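Local atomic coordinates of salicylaldehyde dehydrogenase NahF (Pseudomonas putida, PDB entry 4JZ6), a protein that probably catalyses the NAD+-dependent oxidation of salicylaldehyde to salicylate, a step in bacterial naphthalene degradation. Residues P158-V163 with A231-K236; S251-K256 with K262-E267. All blocks are in the same frame, centred on the assembly; numbering follows the deposited sequence.

Contact 1: residues P158-V163 with A231-K236; sequences PILSIV and ALISAK
No ring or other flat group takes part where L160 meets L232 and I233; the forked isopropyl end of L160 does all the touching from the strand's side. This is strand-to-helix packing in the Rossmann-like cofactor domain of the aldehyde dehydrogenase fold. Strand 159-162 lies in the middle of the parallel part of the sheet, and helix 225-233 packs on one of its faces. L160 has CG anti to its backbone N (chi1 174°), which sends the fork out from the sheet to the last turn of the helix. Methyl CD2 settles between two neighbouring helix residues, 3.8 Å from CB of L232 and 3.9 Å from CG1 of I233. The other methyl, CD1, reaches CD1 of L232 at 3.9 Å. L160 meets both helix side chains at about a right angle. Few groups touch, and the segments bury 130 Å² in all. Branched aliphatic residues suit this place, since all three are buried and only apolar surface is offered. I241 of strand 240-244 borders both L160 and I233, while L232 also reaches V187 and, in helix 56-73, A59. Small, polar S161 points to the other face of the sheet, where OG hydrogen-bonds to N242 and to the carbonyl of A175. Just past I233 the chain turns, with a weak bond of 3.2 Å from N of A235 to O of L232.

Contact 2: residues S251-K256 with K262-E267; sequences SIIAQK and KRCLLE
L266 and C264 of the strand rise against I253 and A254 of the helix, inside a beta-alpha-beta unit made of strand 240-244, helix 247-259 and strand 264-267. As expected for such a crossover, the axes of segments 251-256 and 264-267 run antiparallel at 175° and 9.8 Å apart. A254 offers only its methyl CB, which meets CD2 of L266 at 3.8 Å. L266 is twisted off a staggered rotamer (chi1 -99°), and its fork is divided between two helix residues, the other methyl, CD1, lying 4.3 Å from CG2 of I253. I253 is also off a staggered position (chi1 -102°); it presents this CG2 branch to the strand while CG1 and CD1 run off elsewhere. C264, two residues before L266 on the same face of the strand, places its small, apolar sulfur under I253 and A254 and leaves a side toward a bound salicylaldehyde. It lines that ligand's site together with K262, R263 and Y471, its side chain about 4 Å from the ligand. On the strand's other face lies E267, the predicted active-site glutamate, which touches Y463 of the other salicylaldehyde pocket. R263 forms salt bridges with D481 and E482. One flank of the helix meets the second subunit, where S251 OG hydrogen-bonds to O of A258 of that chain and A254 packs on the same residue. Across the unit itself, SG of C264 lies 4.4 Å from CG2 of I253 and comes within 4.3 Å of CA of A254.

Both contacts are buried, apolar and free of hydrogen bonds between their segments, and both pack a helix on the same face of one sheet. Contact 1 uses a central strand and lies away from the annotated sites, with no other chain touching it. Contact 2 uses a strand nearer the sheet's margin, and its neighbourhood is more varied: a bound ligand, the predicted active-site glutamate and the subunit interface. The two helices meet directly, CG2 of I233 lying 3.8 Å from C of K256. Polar chemistry appears at this junction, where K262 NZ makes a weak hydrogen bond to O of I233 and lies 2.7 Å from O of A235.

Contact 1: residues P158-V163 with A231-K236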
loop_
_atom_site.group_PDB
_atom_site.type_symbol
_atom_site.label_atom_id
_atom_site.label_comp_id
_atom_site.label_asym_id
_atom_site.label_seq_id
_atom_site.Cartn_x
_atom_site.Cartn_y
_atom_site.Cartn_z
ATOM N N PRO A 158 3.566 3.023 -16.363
ATOM C CA PRO A 158 2.337 3.811 -16.499
ATOM C C PRO A 158 1.488 3.800 -15.228
ATOM O O PRO A 158 1.160 2.728 -14.711
ATOM C CB PRO A 158 1.602 3.113 -17.646
ATOM C CG PRO A 158 2.696 2.521 -18.469
ATOM C CD PRO A 158 3.730 2.065 -17.470
ATOM N N ILE A 159 1.153 4.989 -14.730
ATOM C CA ILE A 159 0.293 5.122 -13.560
ATOM C C ILE A 159 -1.111 5.560 -13.980
ATOM O O ILE A 159 -1.266 6.467 -14.804
ATOM C CB ILE A 159 0.875 6.131 -12.541
ATOM C CG1 ILE A 159 1.747 5.423 -11.502
ATOM C CG2 ILE A 159 -0.231 6.810 -11.761
ATOM C CD1 ILE A 159 2.833 4.558 -12.059
ATOM N N LEU A 160 -2.132 4.905 -13.435
ATOM C CA LEU A 160 -3.503 5.356 -13.638
ATOM C C LEU A 160 -3.909 6.354 -12.554
ATOM O O LEU A 160 -4.019 5.987 -11.381
ATOM C CB LEU A 160 -4.466 4.172 -13.627
ATOM C CG LEU A 160 -5.944 4.550 -13.681
ATOM C CD1 LEU A 160 -6.231 5.326 -14.957
ATOM C CD2 LEU A 160 -6.813 3.306 -13.593
ATOM N N SER A 161 -4.126 7.609 -12.951
ATOM C CA SER A 161 -4.509 8.666 -12.013
ATOM C C SER A 161 -5.951 9.103 -12.228
ATOM O O SER A 161 -6.274 9.722 -13.246
ATOM C CB SER A 161 -3.595 9.884 -12.164
ATOM O OG SER A 161 -2.249 9.562 -11.870
ATOM N N ILE A 162 -6.816 8.792 -11.267
ATOM C CA ILE A 162 -8.213 9.193 -11.354
ATOM C C ILE A 162 -8.490 10.375 -10.425
ATOM O O ILE A 162 -8.229 10.308 -9.222
ATOM C CB ILE A 162 -9.144 8.015 -11.063
ATOM C CG1 ILE A 162 -8.940 6.934 -12.130
ATOM C CG2 ILE A 162 -10.594 8.469 -11.038
ATOM C CD1 ILE A 162 -9.682 5.630 -11.852
ATOM N N VAL A 163 -9.006 11.460 -10.998
ATOM C CA VAL A 163 -9.088 12.743 -10.303
ATOM C C VAL A 163 -10.498 13.316 -10.324
ATOM O O VAL A 163 -11.119 13.377 -11.384
ATOM C CB VAL A 163 -8.144 13.764 -10.955
ATOM C CG1 VAL A 163 -8.211 15.100 -10.234
ATOM C CG2 VAL A 163 -6.729 13.228 -10.957
ATOM N N ALA A 231 -11.253 -1.230 -17.489
ATOM C CA ALA A 231 -10.375 -1.555 -18.611
ATOM C C ALA A 231 -8.930 -1.151 -18.332
ATOM O O ALA A 231 -7.988 -1.873 -18.673
ATOM C CB ALA A 231 -10.867 -0.886 -19.871
ATOM N N LEU A 232 -8.765 0.013 -17.712
ATOM C CA LEU A 232 -7.439 0.516 -17.387
ATOM C C LEU A 232 -6.784 -0.282 -16.253
ATOM O O LEU A 232 -5.588 -0.574 -16.292
ATOM C CB LEU A 232 -7.515 2.008 -17.063
ATOM C CG LEU A 232 -7.821 2.843 -18.311
ATOM C CD1 LEU A 232 -8.401 4.199 -17.951
ATOM C CD2 LEU A 232 -6.563 3.009 -19.159
ATOM N N ILE A 233 -7.573 -0.644 -15.250
ATOM C CA ILE A 233 -7.063 -1.427 -14.132
ATOM C C ILE A 233 -6.684 -2.826 -14.599
ATOM O O ILE A 233 -5.673 -3.381 -14.161
ATOM C CB ILE A 233 -8.103 -1.513 -12.992
ATOM C CG1 ILE A 233 -8.350 -0.128 -12.394
ATOM C CG2 ILE A 233 -7.640 -2.471 -11.904
ATOM C CD1 ILE A 233 -9.602 -0.057 -11.558
ATOM N N SER A 234 -7.486 -3.383 -15.505
ATOM C CA SER A 234 -7.239 -4.717 -16.047
ATOM C C SER A 234 -6.164 -4.697 -17.122
ATOM O O SER A 234 -5.743 -5.746 -17.603
ATOM C CB SER A 234 -8.524 -5.313 -16.626
ATOM O OG SER A 234 -9.562 -5.338 -15.662
ATOM N N ALA A 235 -5.731 -3.497 -17.502
ATOM C CA ALA A 235 -4.736 -3.328 -18.558
ATOM C C ALA A 235 -3.322 -3.647 -18.076
ATOM O O ALA A 235 -2.872 -3.112 -17.063
ATOM C CB ALA A 235 -4.794 -1.920 -19.121
ATOM N N LYS A 236 -2.628 -4.505 -18.820
ATOM C CA LYS A 236 -1.273 -4.918 -18.472
ATOM C C LYS A 236 -0.301 -3.745 -18.385
ATOM O O LYS A 236 0.687 -3.808 -17.648
ATOM C CB LYS A 236 -0.750 -5.946 -19.480
ATOM C CG LYS A 236 -1.338 -7.340 -19.315
ATOM C CD LYS A 236 -0.795 -8.042 -18.070
ATOM C CE LYS A 236 -1.445 -9.410 -17.857
ATOM N NZ LYS A 236 -1.288 -10.333 -19.021
#

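Contact 2: residues S251-K256 with K262-E267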
loop_
_atom_site.group_PDB
_atom_site.type_symbol
_atom_site.label_atom_id
_atom_site.label_comp_id
_atom_site.label_asym_id
_atom_site.label_seq_id
_atom_site.Cartn_x
_atom_site.Cartn_y
_atom_site.Cartn_z
ATOM N N SER A 251 -13.588 1.649 -2.701
ATOM C CA SER A 251 -13.599 0.218 -2.410
ATOM C C SER A 251 -13.709 -0.601 -3.696
ATOM O O SER A 251 -12.958 -1.555 -3.909
ATOM C CB SER A 251 -14.748 -0.135 -1.467
ATOM O OG SER A 251 -14.831 -1.539 -1.279
ATOM N N ILE A 252 -14.644 -0.207 -4.553
ATOM C CA ILE A 252 -14.844 -0.866 -5.834
ATOM C C ILE A 252 -13.583 -0.841 -6.701
ATOM O O ILE A 252 -13.210 -1.862 -7.280
ATOM C CB ILE A 252 -16.032 -0.248 -6.577
ATOM C CG1 ILE A 252 -17.295 -0.381 -5.724
ATOM C CG2 ILE A 252 -16.235 -0.918 -7.920
ATOM C CD1 ILE A 252 -18.519 0.239 -6.354
ATOM N N ILE A 253 -12.925 0.316 -6.776
ATOM C CA ILE A 253 -11.647 0.428 -7.484
ATOM C C ILE A 253 -10.613 -0.544 -6.912
ATOM O O ILE A 253 -9.950 -1.272 -7.659
ATOM C CB ILE A 253 -11.094 1.890 -7.475
ATOM C CG1 ILE A 253 -11.341 2.572 -8.822
ATOM C CG2 ILE A 253 -9.609 1.923 -7.220
ATOM C CD1 ILE A 253 -12.752 3.023 -9.023
ATOM N N ALA A 254 -10.500 -0.572 -5.587
ATOM C CA ALA A 254 -9.497 -1.399 -4.927
ATOM C C ALA A 254 -9.798 -2.877 -5.129
ATOM O O ALA A 254 -8.888 -3.681 -5.313
ATOM C CB ALA A 254 -9.420 -1.061 -3.447
ATOM N N GLN A 255 -11.079 -3.227 -5.099
ATOM C CA GLN A 255 -11.500 -4.599 -5.363
ATOM C C GLN A 255 -11.072 -5.057 -6.755
ATOM O O GLN A 255 -10.676 -6.209 -6.948
ATOM C CB GLN A 255 -13.013 -4.742 -5.188
ATOM C CG GLN A 255 -13.465 -4.605 -3.749
ATOM C CD GLN A 255 -14.964 -4.690 -3.586
ATOM O OE1 GLN A 255 -15.615 -3.705 -3.226
ATOM N NE2 GLN A 255 -15.525 -5.874 -3.834
ATOM N N LYS A 256 -11.134 -4.146 -7.720
ATOM C CA LYS A 256 -10.724 -4.465 -9.078
ATOM C C LYS A 256 -9.215 -4.629 -9.140
ATOM O O LYS A 256 -8.708 -5.568 -9.756
ATOM C CB LYS A 256 -11.190 -3.384 -10.054
ATOM C CG LYS A 256 -12.704 -3.265 -10.165
ATOM C CD LYS A 256 -13.306 -4.458 -10.898
ATOM C CE LYS A 256 -14.799 -4.256 -11.145
ATOM N NZ LYS A 256 -15.416 -5.416 -11.856
ATOM N N LYS A 262 -2.717 -5.135 -7.960
ATOM C CA LYS A 262 -2.101 -3.833 -8.194
ATOM C C LYS A 262 -2.237 -2.924 -6.986
ATOM O O LYS A 262 -3.284 -2.865 -6.352
ATOM C CB LYS A 262 -2.674 -3.171 -9.450
ATOM C CG LYS A 262 -2.667 -4.095 -10.655
ATOM C CD LYS A 262 -2.427 -3.348 -11.939
ATOM C CE LYS A 262 -2.495 -4.286 -13.133
ATOM N NZ LYS A 262 -2.321 -3.549 -14.417
ATOM N N ARG A 263 -1.156 -2.225 -6.664
ATOM C CA ARG A 263 -1.139 -1.311 -5.534
ATOM C C ARG A 263 -1.968 -0.066 -5.816
ATOM O O ARG A 263 -1.942 0.481 -6.925
ATOM C CB ARG A 263 0.299 -0.919 -5.190
ATOM C CG ARG A 263 0.432 0.196 -4.161
ATOM C CD ARG A 263 1.876 0.339 -3.740
ATOM N NE ARG A 263 2.112 1.469 -2.849
ATOM C CZ ARG A 263 3.320 1.804 -2.409
ATOM N NH1 ARG A 263 4.375 1.086 -2.781
ATOM N NH2 ARG A 263 3.478 2.843 -1.598
ATOM N N CYS A 264 -2.705 0.378 -4.802
ATOM C CA CYS A 264 -3.523 1.576 -4.906
ATOM C C CYS A 264 -3.123 2.652 -3.910
ATOM O O CYS A 264 -2.798 2.365 -2.758
ATOM C CB CYS A 264 -4.997 1.228 -4.717
ATOM S SG CYS A 264 -5.686 0.302 -6.093
ATOM N N LEU A 265 -3.131 3.894 -4.376
ATOM C CA LEU A 265 -3.101 5.038 -3.483
ATOM C C LEU A 265 -4.539 5.541 -3.406
ATOM O O LEU A 265 -5.078 6.055 -4.389
ATOM C CB LEU A 265 -2.174 6.121 -4.023
ATOM C CG LEU A 265 -1.613 7.148 -3.042
ATOM C CD1 LEU A 265 -0.534 7.964 -3.730
ATOM C CD2 LEU A 265 -2.693 8.063 -2.486
ATOM N N LEU A 266 -5.157 5.370 -2.240
ATOM C CA LEU A 266 -6.569 5.692 -2.053
ATOM C C LEU A 266 -6.762 6.931 -1.189
ATOM O O LEU A 266 -6.371 6.958 -0.018
ATOM C CB LEU A 266 -7.310 4.503 -1.432
ATOM C CG LEU A 266 -8.091 3.610 -2.401
ATOM C CD1 LEU A 266 -7.537 3.688 -3.830
ATOM C CD2 LEU A 266 -8.132 2.175 -1.895
ATOM N N GLU A 267 -7.376 7.950 -1.780
ATOM C CA GLU A 267 -7.571 9.227 -1.118
ATOM C C GLU A 267 -9.071 9.491 -1.064
ATOM O O GLU A 267 -9.641 10.088 -1.977
ATOM C CB GLU A 267 -6.858 10.327 -1.903
ATOM C CG GLU A 267 -6.411 11.502 -1.064
ATOM C CD GLU A 267 -5.059 11.278 -0.421
ATOM O OE1 GLU A 267 -4.870 11.717 0.730
ATOM O OE2 GLU A 267 -4.178 10.680 -1.072
#